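Local coordinates for protein SSD1 (Saccharomyces cerevisiae S288C, PDB 7AM1) that binds regulatory elements in mRNA untranslated regions and represses translation, as a non-enzymatic member of the RNase II family of ribonucleases, at residues D570-R576 / A634-G640; V556-E562 / I656-T661; Y742-F746 / R758-D762. One frame throughout, in Å; residues are numbered along the deposited sequence.

How the contacts relate
Contacts 1 and 2 belong to one continuous region of the RNB domain, their centres about 11 Å apart. The helix of contact 2 runs on almost directly into the strand of contact 1, and the 656-661 segment lies against both. Two polar links join them: Tyr636 OH lies 2.7 Å from His659 ND1, and Leu573 O 2.8 Å from Thr658 OG1, both probable hydrogen bonds. Contact 3 stands apart in the DIS3L2-like C-terminal region, across the chain's centre and about 43 Å, centre to centre, from contact 1. The protein is a non-enzymatic relative of RNase II, and all three contacts are packing within its fold.

Contact 1 of 3, residues D570-R576 / A634-G640; sequences DLALLRR and ARYFIAG
Leu574 and Phe637 form the central hydrogen-bonded pair of a two-stranded antiparallel sheet, with Leu574 N to Phe637 O at 2.8 Å and Phe637 N to Leu574 O at 2.9 Å. Arg576 and Arg635 repeat the exchange at one end. At the other, where the strands give way to 3-10 turns, Ala572 O takes Ala639 N and Asp570 O takes Gly640 N.

The cationic contacts fall on both faces of the sheet. Arg575, its CG anti to the backbone N (chi1 -176°) and its chain extended from CG to NE, carries the guanidinium over Tyr636: NH1 stands above the ring centre and CZ lies 4.3 Å from the centroid, a cation-pi contact with the planes 50° apart. Ala634 CB lies over one face of the guanidinium, toward its rim, with Tyr636 OH over the opposite face; a water that accepts from Arg575 NH2 at 3.0 Å also reaches Ala634 O. Arg575 NE makes a salt bridge to Asp529. With an alanine here the guanidinium is gone, so the Tyr636 ring would probably lose its cation and Asp529 its salt bridge, though Asp529 would keep its bond to His659. On the sheet's other face the Arg576 aliphatic chain crosses the Phe637 ring, CD 4.2 Å from the centroid in a CH-pi contact.

Apolar packing completes both faces: Leu574 CB meets Phe637 CE1 at 3.4 Å, and Leu573 CD2 rests on Tyr636 CD1 at 3.7 Å.

This small sheet sits amid the helical part of the RNB domain. Leu573 packs on helix 668-681, Leu574 and Ala639 on helix 544-568, and Tyr636 on helix 689-725.

Contact 2 of 3, residues V556-E562 / I656-T661; sequences VNSTVAE and IYTHFT
The Phe660 ring carries Val560 CG2 over the centre of one face, a CH-pi contact 3.8 Å from the centroid. Asn557 OD1 lies at its edge, near the ring plane, and Val556 CG1 approaches obliquely, 3.7 Å from Phe660 CD2. Val560 CG2 is the methyl anti to the carbonyl carbon, and Phe660 CG swings anti to its own backbone N (chi1 161°) to bring the ring face against it. The Tyr657 ring meets the helix differently: Asn557 CB approaches obliquely, and the Asn557 amide stands almost perpendicular to the ring, at 89°.

That amide is the polar centre of the contact. Its ND2 donates twice, to Tyr657 OH at 3.1 Å, close to the amide plane, and to Thr661 OG1. Its OD1 accepts Phe660 N at 2.9 Å, with the donor well above the carbonyl plane. Three bonds fix the rotation of the amide and tie one helical side chain to three residues of the opposing segment. Thr658 O, by contrast, is buried against Asn557 CB with no polar partner in the model.

Toward the other end, Ala561 CB presses on Tyr657 C at 3.4 Å and on Thr658 CG2. A water joins Ser558 OG to Ile656 O, to which it donates at 2.7 Å.

Segment 656-661 probably belongs to the RNase II signature sequence that continues into helix 668-681. It is wedged between helices 544-568 and 668-681: Thr658 and Val560 both touch Val672, while Phe660 reaches Leu449 of strand 446-456.

Contact 3 of 3, residues Y742-F746 / R758-D762; sequences YESSF and RVHGD
Phe746 and Val759 face each other as a hydrogen-bonded antiparallel pair, Phe746 N to Val759 O at 3.0 Å and Val759 N to Phe746 O at 2.8 Å. Their side chains lie alongside one another on the same face of the sheet and point the same way. Phe746 CG sits between its backbone N and carbonyl carbon (chi1 58°), which turns a ring face to the valine: Val759 CB rides above it, offset toward the rim and 3.7 Å from the centroid, in a CH-pi contact.

Ser745 and His760 make the adjoining non-hydrogen-bonded pair, and Ser745 CB comes within 3.0 Å of Val759 O. Beyond them Ser744 O accepts Gly761 N at 2.9 Å, just where the second strand winds into a 3-10 turn. Ser744 OG, hydrogen-bonded to Lys171 N, also reaches the same turn through a water, which accepts from Asp762 N.

Arg758 runs along the Ser745 side. Its CD packs 3.7 Å from Ser745 OG; the bend at chi3 (-62°) then sends the guanidinium past Tyr742, at about a right angle to that side chain and with the planes 73° apart. Asp747 positions the pair from the next shell, one carboxylate oxygen in a salt bridge with Arg758 NE and the other bonded to Tyr742 OH. His760 is held at both ring nitrogens, ND1 by Asp154 and NE2 by Glu185, and Ser745 OG bonds to Asp154 O.

Within the chain, strand 755-760 is the outer strand of a five-stranded antiparallel sheet in the OB-like C-terminal region, paired in a hairpin with 745-750. On the Phe746 and Val759 side of the hairpin, these two pack on Ile889 and Ile891 of strand 888-896.

Contact 1 of 3, residues D570-R576 / A634-G640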
loop_
_atom_site.group_PDB
_atom_site.type_symbol
_atom_site.label_atom_id
_atom_site.label_comp_id
_atom_site.label_asym_id
_atom_site.label_seq_id
_atom_site.Cartn_x
_atom_site.Cartn_y
_atom_site.Cartn_z
ATOM N N ASP A 570 2.713 23.717 -18.829
ATOM C CA ASP A 570 2.569 22.364 -19.355
ATOM C C ASP A 570 3.719 21.431 -18.995
ATOM O O ASP A 570 3.548 20.208 -19.079
ATOM C CB ASP A 570 2.431 22.422 -20.881
ATOM C CG ASP A 570 1.058 22.873 -21.330
ATOM O OD1 ASP A 570 0.188 23.085 -20.463
ATOM O OD2 ASP A 570 0.843 22.993 -22.554
ATOM N N LEU A 571 4.870 21.954 -18.586
ATOM C CA LEU A 571 6.003 21.101 -18.243
ATOM C C LEU A 571 6.062 20.733 -16.758
ATOM O O LEU A 571 6.935 19.949 -16.366
ATOM C CB LEU A 571 7.316 21.776 -18.663
ATOM C CG LEU A 571 7.512 22.023 -20.162
ATOM C CD1 LEU A 571 8.908 22.586 -20.422
ATOM C CD2 LEU A 571 7.279 20.770 -20.993
ATOM N N ALA A 572 5.144 21.242 -15.935
ATOM C CA ALA A 572 5.184 20.965 -14.504
ATOM C C ALA A 572 4.975 19.481 -14.222
ATOM O O ALA A 572 4.091 18.838 -14.793
ATOM C CB ALA A 572 4.112 21.781 -13.774
ATOM N N LEU A 573 5.800 18.935 -13.328
ATOM C CA LEU A 573 5.609 17.581 -12.817
ATOM C C LEU A 573 4.705 17.686 -11.596
ATOM O O LEU A 573 5.092 18.264 -10.575
ATOM C CB LEU A 573 6.935 16.915 -12.467
ATOM C CG LEU A 573 6.839 15.437 -12.051
ATOM C CD1 LEU A 573 8.230 14.832 -11.964
ATOM C CD2 LEU A 573 6.102 15.212 -10.731
ATOM N N LEU A 574 3.495 17.165 -11.716
ATOM C CA LEU A 574 2.469 17.249 -10.693
ATOM C C LEU A 574 2.099 15.840 -10.237
ATOM O O LEU A 574 2.641 14.842 -10.719
ATOM C CB LEU A 574 1.258 18.005 -11.240
ATOM C CG LEU A 574 1.555 19.438 -11.701
ATOM C CD1 LEU A 574 0.332 20.061 -12.359
ATOM C CD2 LEU A 574 2.023 20.289 -10.536
ATOM N N ARG A 575 1.155 15.759 -9.305
ATOM C CA ARG A 575 0.714 14.479 -8.766
ATOM C C ARG A 575 -0.782 14.556 -8.530
ATOM O O ARG A 575 -1.259 15.479 -7.864
ATOM C CB ARG A 575 1.454 14.140 -7.470
ATOM C CG ARG A 575 1.124 12.772 -6.894
ATOM C CD ARG A 575 2.172 12.377 -5.872
ATOM N NE ARG A 575 1.925 11.069 -5.279
ATOM C CZ ARG A 575 2.261 9.910 -5.838
ATOM N NH1 ARG A 575 2.839 9.868 -7.033
ATOM N NH2 ARG A 575 2.000 8.782 -5.197
ATOM N N ARG A 576 -1.523 13.626 -9.115
ATOM C CA ARG A 576 -2.967 13.610 -8.969
ATOM C C ARG A 576 -3.417 12.268 -8.415
ATOM O O ARG A 576 -2.648 11.310 -8.329
ATOM C CB ARG A 576 -3.667 13.901 -10.298
ATOM C CG ARG A 576 -3.479 12.851 -11.382
ATOM C CD ARG A 576 -4.252 13.295 -12.597
ATOM N NE ARG A 576 -4.293 12.292 -13.651
ATOM C CZ ARG A 576 -5.271 12.194 -14.545
ATOM N NH1 ARG A 576 -6.307 13.024 -14.495
ATOM N NH2 ARG A 576 -5.218 11.258 -15.483
ATOM N N ALA A 634 -2.100 7.421 -6.042
ATOM C CA ALA A 634 -1.851 8.649 -6.781
ATOM C C ALA A 634 -0.821 8.410 -7.886
ATOM O O ALA A 634 -0.108 7.400 -7.903
ATOM C CB ALA A 634 -1.371 9.746 -5.828
ATOM N N ARG A 635 -0.744 9.361 -8.821
ATOM C CA ARG A 635 0.163 9.241 -9.956
ATOM C C ARG A 635 0.875 10.559 -10.222
ATOM O O ARG A 635 0.230 11.608 -10.292
ATOM C CB ARG A 635 -0.583 8.842 -11.237
ATOM C CG ARG A 635 -1.481 7.632 -11.103
ATOM C CD ARG A 635 -2.072 7.242 -12.451
ATOM N NE ARG A 635 -1.203 6.276 -13.119
ATOM C CZ ARG A 635 -0.251 6.578 -14.000
ATOM N NH1 ARG A 635 -0.018 7.837 -14.351
ATOM N NH2 ARG A 635 0.478 5.606 -14.532
ATOM N N TYR A 636 2.192 10.505 -10.397
ATOM C CA TYR A 636 2.882 11.620 -11.026
ATOM C C TYR A 636 2.426 11.753 -12.478
ATOM O O TYR A 636 2.095 10.764 -13.140
ATOM C CB TYR A 636 4.396 11.433 -10.990
ATOM C CG TYR A 636 4.991 11.288 -9.609
ATOM C CD1 TYR A 636 4.944 12.330 -8.689
ATOM C CD2 TYR A 636 5.634 10.120 -9.242
ATOM C CE1 TYR A 636 5.503 12.197 -7.429
ATOM C CE2 TYR A 636 6.193 9.974 -8.001
ATOM C CZ TYR A 636 6.127 11.008 -7.092
ATOM O OH TYR A 636 6.692 10.849 -5.849
ATOM N N PHE A 637 2.423 12.989 -12.973
ATOM C CA PHE A 637 2.042 13.264 -14.351
ATOM C C PHE A 637 2.601 14.622 -14.755
ATOM O O PHE A 637 2.954 15.444 -13.907
ATOM C CB PHE A 637 0.523 13.242 -14.539
ATOM C CG PHE A 637 -0.181 14.430 -13.938
ATOM C CD1 PHE A 637 -0.417 14.497 -12.572
ATOM C CD2 PHE A 637 -0.593 15.485 -14.737
ATOM C CE1 PHE A 637 -1.065 15.592 -12.017
ATOM C CE2 PHE A 637 -1.241 16.579 -14.190
ATOM C CZ PHE A 637 -1.475 16.634 -12.830
ATOM N N ILE A 638 2.679 14.843 -16.065
ATOM C CA ILE A 638 3.122 16.117 -16.621
ATOM C C ILE A 638 1.890 16.924 -17.005
ATOM O O ILE A 638 1.022 16.438 -17.741
ATOM C CB ILE A 638 4.051 15.903 -17.828
ATOM C CG1 ILE A 638 5.222 14.996 -17.436
ATOM C CG2 ILE A 638 4.541 17.241 -18.382
ATOM C CD1 ILE A 638 6.003 15.469 -16.219
ATOM N N ALA A 639 1.832 18.171 -16.527
ATOM C CA ALA A 639 0.595 18.942 -16.580
ATOM C C ALA A 639 0.031 19.017 -17.990
ATOM O O ALA A 639 -1.187 18.933 -18.182
ATOM C CB ALA A 639 0.828 20.350 -16.023
ATOM N N GLY A 640 0.895 19.189 -18.989
ATOM C CA GLY A 640 0.437 19.336 -20.358
ATOM C C GLY A 640 -0.184 18.090 -20.950
ATOM O O GLY A 640 -0.833 18.181 -21.997
HETATM O O HOH W 1 1.925 6.124 -6.480
#

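Contact 2 of 3, residues V556-E562 / I656-T661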
loop_
_atom_site.group_PDB
_atom_site.type_symbol
_atom_site.label_atom_id
_atom_site.label_comp_id
_atom_site.label_asym_id
_atom_site.label_seq_id
_atom_site.Cartn_x
_atom_site.Cartn_y
_atom_site.Cartn_z
ATOM N N VAL A 556 2.912 22.573 2.108
ATOM C CA VAL A 556 4.105 22.969 1.363
ATOM C C VAL A 556 4.054 22.412 -0.055
ATOM O O VAL A 556 4.261 23.138 -1.032
ATOM C CB VAL A 556 5.374 22.509 2.103
ATOM C CG1 VAL A 556 6.600 22.714 1.230
ATOM C CG2 VAL A 556 5.516 23.248 3.434
ATOM N N ASN A 557 3.777 21.113 -0.188
ATOM C CA ASN A 557 3.701 20.511 -1.515
ATOM C C ASN A 557 2.630 21.186 -2.362
ATOM O O ASN A 557 2.802 21.362 -3.573
ATOM C CB ASN A 557 3.404 19.016 -1.406
ATOM C CG ASN A 557 4.594 18.209 -0.936
ATOM O OD1 ASN A 557 5.742 18.511 -1.265
ATOM N ND2 ASN A 557 4.323 17.151 -0.186
ATOM N N SER A 558 1.500 21.535 -1.744
ATOM C CA SER A 558 0.442 22.244 -2.453
ATOM C C SER A 558 0.939 23.585 -2.977
ATOM O O SER A 558 0.647 23.968 -4.118
ATOM C CB SER A 558 -0.750 22.442 -1.516
ATOM O OG SER A 558 -1.747 23.247 -2.115
ATOM N N THR A 559 1.686 24.315 -2.150
ATOM C CA THR A 559 2.191 25.624 -2.542
ATOM C C THR A 559 3.163 25.511 -3.704
ATOM O O THR A 559 3.110 26.309 -4.649
ATOM C CB THR A 559 2.860 26.296 -1.341
ATOM O OG1 THR A 559 1.867 26.566 -0.341
ATOM C CG2 THR A 559 3.556 27.591 -1.747
ATOM N N VAL A 560 4.063 24.531 -3.646
ATOM C CA VAL A 560 5.047 24.361 -4.705
ATOM C C VAL A 560 4.365 23.958 -6.006
ATOM O O VAL A 560 4.707 24.469 -7.081
ATOM C CB VAL A 560 6.114 23.343 -4.261
ATOM C CG1 VAL A 560 7.026 22.965 -5.417
ATOM C CG2 VAL A 560 6.928 23.924 -3.105
ATOM N N ALA A 561 3.377 23.059 -5.932
ATOM C CA ALA A 561 2.642 22.655 -7.129
ATOM C C ALA A 561 1.989 23.854 -7.805
ATOM O O ALA A 561 2.059 24.007 -9.030
ATOM C CB ALA A 561 1.583 21.609 -6.774
ATOM N N GLU A 562 1.325 24.708 -7.019
ATOM C CA GLU A 562 0.686 25.901 -7.568
ATOM C C GLU A 562 1.710 26.811 -8.233
ATOM O O GLU A 562 1.462 27.358 -9.315
ATOM C CB GLU A 562 -0.047 26.643 -6.448
ATOM C CG GLU A 562 -1.257 25.891 -5.910
ATOM C CD GLU A 562 -1.855 26.519 -4.656
ATOM O OE1 GLU A 562 -1.262 27.478 -4.119
ATOM O OE2 GLU A 562 -2.907 26.026 -4.190
ATOM N N ILE A 656 -4.644 20.740 -6.781
ATOM C CA ILE A 656 -3.375 20.521 -7.463
ATOM C C ILE A 656 -2.370 20.094 -6.407
ATOM O O ILE A 656 -2.491 20.456 -5.233
ATOM C CB ILE A 656 -2.929 21.792 -8.228
ATOM C CG1 ILE A 656 -1.814 21.468 -9.227
ATOM C CG2 ILE A 656 -2.469 22.876 -7.256
ATOM C CD1 ILE A 656 -1.536 22.609 -10.210
ATOM N N TYR A 657 -1.389 19.300 -6.817
ATOM C CA TYR A 657 -0.447 18.735 -5.864
ATOM C C TYR A 657 0.804 18.311 -6.616
ATOM O O TYR A 657 0.793 18.148 -7.839
ATOM C CB TYR A 657 -1.077 17.548 -5.110
ATOM C CG TYR A 657 -0.404 17.187 -3.802
ATOM C CD1 TYR A 657 -0.373 18.095 -2.745
ATOM C CD2 TYR A 657 0.156 15.928 -3.601
ATOM C CE1 TYR A 657 0.232 17.780 -1.548
ATOM C CE2 TYR A 657 0.761 15.601 -2.398
ATOM C CZ TYR A 657 0.793 16.537 -1.373
ATOM O OH TYR A 657 1.389 16.235 -0.168
ATOM N N THR A 658 1.885 18.152 -5.862
ATOM C CA THR A 658 3.100 17.523 -6.359
ATOM C C THR A 658 3.914 17.066 -5.156
ATOM O O THR A 658 3.467 17.164 -4.007
ATOM C CB THR A 658 3.915 18.458 -7.259
ATOM O OG1 THR A 658 4.962 17.700 -7.883
ATOM C CG2 THR A 658 4.532 19.599 -6.465
ATOM N N HIS A 659 5.123 16.576 -5.419
ATOM C CA HIS A 659 6.010 16.071 -4.382
ATOM C C HIS A 659 7.300 16.874 -4.372
ATOM O O HIS A 659 8.052 16.873 -5.354
ATOM C CB HIS A 659 6.292 14.582 -4.582
ATOM C CG HIS A 659 5.279 13.696 -3.934
ATOM N ND1 HIS A 659 5.329 12.323 -4.024
ATOM C CD2 HIS A 659 4.195 13.985 -3.174
ATOM C CE1 HIS A 659 4.311 11.804 -3.361
ATOM N NE2 HIS A 659 3.611 12.790 -2.830
ATOM N N PHE A 660 7.550 17.540 -3.246
ATOM C CA PHE A 660 8.678 18.441 -3.060
ATOM C C PHE A 660 9.411 18.213 -1.746
ATOM O O PHE A 660 10.601 18.544 -1.669
ATOM C CB PHE A 660 8.175 19.898 -3.142
ATOM C CG PHE A 660 9.094 20.933 -2.538
ATOM C CD1 PHE A 660 10.040 21.582 -3.320
ATOM C CD2 PHE A 660 8.964 21.308 -1.209
ATOM C CE1 PHE A 660 10.867 22.556 -2.775
ATOM C CE2 PHE A 660 9.788 22.281 -0.657
ATOM C CZ PHE A 660 10.739 22.906 -1.443
ATOM N N THR A 661 8.777 17.588 -0.748
ATOM C CA THR A 661 9.256 17.600 0.629
ATOM C C THR A 661 10.146 16.417 1.008
ATOM O O THR A 661 10.549 16.327 2.173
ATOM C CB THR A 661 8.060 17.641 1.606
ATOM O OG1 THR A 661 7.068 16.682 1.207
ATOM C CG2 THR A 661 7.429 19.040 1.664
HETATM O O HOH W 2 -3.450 22.544 -3.762
#

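Contact 3 of 3, residues Y742-F746 / R758-D762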
loop_
_atom_site.group_PDB
_atom_site.type_symbol
_atom_site.label_atom_id
_atom_site.label_comp_id
_atom_site.label_asym_id
_atom_site.label_seq_id
_atom_site.Cartn_x
_atom_site.Cartn_y
_atom_site.Cartn_z
ATOM N N TYR A 742 -21.574 -12.314 3.261
ATOM C CA TYR A 742 -21.880 -12.904 1.969
ATOM C C TYR A 742 -22.668 -14.191 2.190
ATOM O O TYR A 742 -22.942 -14.594 3.323
ATOM C CB TYR A 742 -20.600 -13.172 1.167
ATOM C CG TYR A 742 -19.647 -11.997 1.112
ATOM C CD1 TYR A 742 -19.909 -10.900 0.303
ATOM C CD2 TYR A 742 -18.487 -11.984 1.876
ATOM C CE1 TYR A 742 -19.036 -9.820 0.250
ATOM C CE2 TYR A 742 -17.610 -10.915 1.832
ATOM C CZ TYR A 742 -17.887 -9.834 1.016
ATOM O OH TYR A 742 -17.013 -8.769 0.976
ATOM N N GLU A 743 -23.025 -14.841 1.081
ATOM C CA GLU A 743 -23.880 -16.021 1.139
ATOM C C GLU A 743 -23.212 -17.194 1.853
ATOM O O GLU A 743 -23.896 -17.984 2.516
ATOM C CB GLU A 743 -24.294 -16.416 -0.281
ATOM C CG GLU A 743 -23.132 -16.671 -1.224
ATOM C CD GLU A 743 -23.576 -17.293 -2.531
ATOM O OE1 GLU A 743 -24.804 -17.371 -2.765
ATOM O OE2 GLU A 743 -22.697 -17.705 -3.319
ATOM N N SER A 744 -21.890 -17.341 1.732
ATOM C CA SER A 744 -21.219 -18.482 2.348
ATOM C C SER A 744 -19.888 -18.076 2.974
ATOM O O SER A 744 -19.018 -18.931 3.178
ATOM C CB SER A 744 -21.046 -19.600 1.302
ATOM O OG SER A 744 -20.361 -20.728 1.821
ATOM N N SER A 745 -19.725 -16.803 3.317
ATOM C CA SER A 745 -18.485 -16.294 3.887
ATOM C C SER A 745 -18.774 -14.903 4.428
ATOM O O SER A 745 -19.858 -14.351 4.224
ATOM C CB SER A 745 -17.357 -16.255 2.854
ATOM O OG SER A 745 -17.692 -15.417 1.759
ATOM N N PHE A 746 -17.798 -14.348 5.135
ATOM C CA PHE A 746 -17.909 -12.974 5.597
ATOM C C PHE A 746 -16.516 -12.451 5.898
ATOM O O PHE A 746 -15.607 -13.217 6.230
ATOM C CB PHE A 746 -18.823 -12.849 6.827
ATOM C CG PHE A 746 -18.400 -13.685 8.015
ATOM C CD1 PHE A 746 -18.749 -15.026 8.102
ATOM C CD2 PHE A 746 -17.685 -13.118 9.059
ATOM C CE1 PHE A 746 -18.379 -15.793 9.201
ATOM C CE2 PHE A 746 -17.307 -13.881 10.164
ATOM C CZ PHE A 746 -17.657 -15.223 10.231
ATOM N N ARG A 758 -11.140 -13.125 5.386
ATOM C CA ARG A 758 -12.439 -13.699 5.068
ATOM C C ARG A 758 -12.608 -15.063 5.720
ATOM O O ARG A 758 -11.772 -15.956 5.536
ATOM C CB ARG A 758 -12.604 -13.818 3.551
ATOM C CG ARG A 758 -13.893 -14.489 3.105
ATOM C CD ARG A 758 -14.156 -14.222 1.634
ATOM N NE ARG A 758 -14.314 -12.788 1.394
ATOM C CZ ARG A 758 -14.179 -12.197 0.214
ATOM N NH1 ARG A 758 -13.877 -12.910 -0.865
ATOM N NH2 ARG A 758 -14.347 -10.888 0.115
ATOM N N VAL A 759 -13.700 -15.220 6.464
ATOM C CA VAL A 759 -14.105 -16.508 7.010
ATOM C C VAL A 759 -14.931 -17.235 5.957
ATOM O O VAL A 759 -15.911 -16.687 5.436
ATOM C CB VAL A 759 -14.907 -16.331 8.310
ATOM C CG1 VAL A 759 -15.397 -17.685 8.819
ATOM C CG2 VAL A 759 -14.065 -15.620 9.368
ATOM N N HIS A 760 -14.525 -18.458 5.627
ATOM C CA HIS A 760 -15.202 -19.266 4.621
ATOM C C HIS A 760 -16.026 -20.361 5.286
ATOM O O HIS A 760 -15.516 -21.104 6.132
ATOM C CB HIS A 760 -14.186 -19.882 3.660
ATOM C CG HIS A 760 -13.443 -18.868 2.853
ATOM N ND1 HIS A 760 -13.945 -18.337 1.684
ATOM C CD2 HIS A 760 -12.250 -18.263 3.062
ATOM C CE1 HIS A 760 -13.084 -17.460 1.200
ATOM N NE2 HIS A 760 -12.048 -17.396 2.016
ATOM N N GLY A 761 -17.296 -20.465 4.890
ATOM C CA GLY A 761 -18.156 -21.486 5.463
ATOM C C GLY A 761 -17.632 -22.889 5.227
ATOM O O GLY A 761 -17.770 -23.765 6.085
ATOM N N ASP A 762 -17.024 -23.126 4.063
ATOM C CA ASP A 762 -16.525 -24.453 3.728
ATOM C C ASP A 762 -15.235 -24.804 4.458
ATOM O O ASP A 762 -14.628 -25.831 4.149
ATOM C CB ASP A 762 -16.322 -24.581 2.215
ATOM C CG ASP A 762 -15.254 -23.650 1.682
ATOM O OD1 ASP A 762 -14.488 -23.084 2.491
ATOM O OD2 ASP A 762 -15.190 -23.482 0.444
HETATM O O HOH W 3 -17.720 -21.426 1.754
#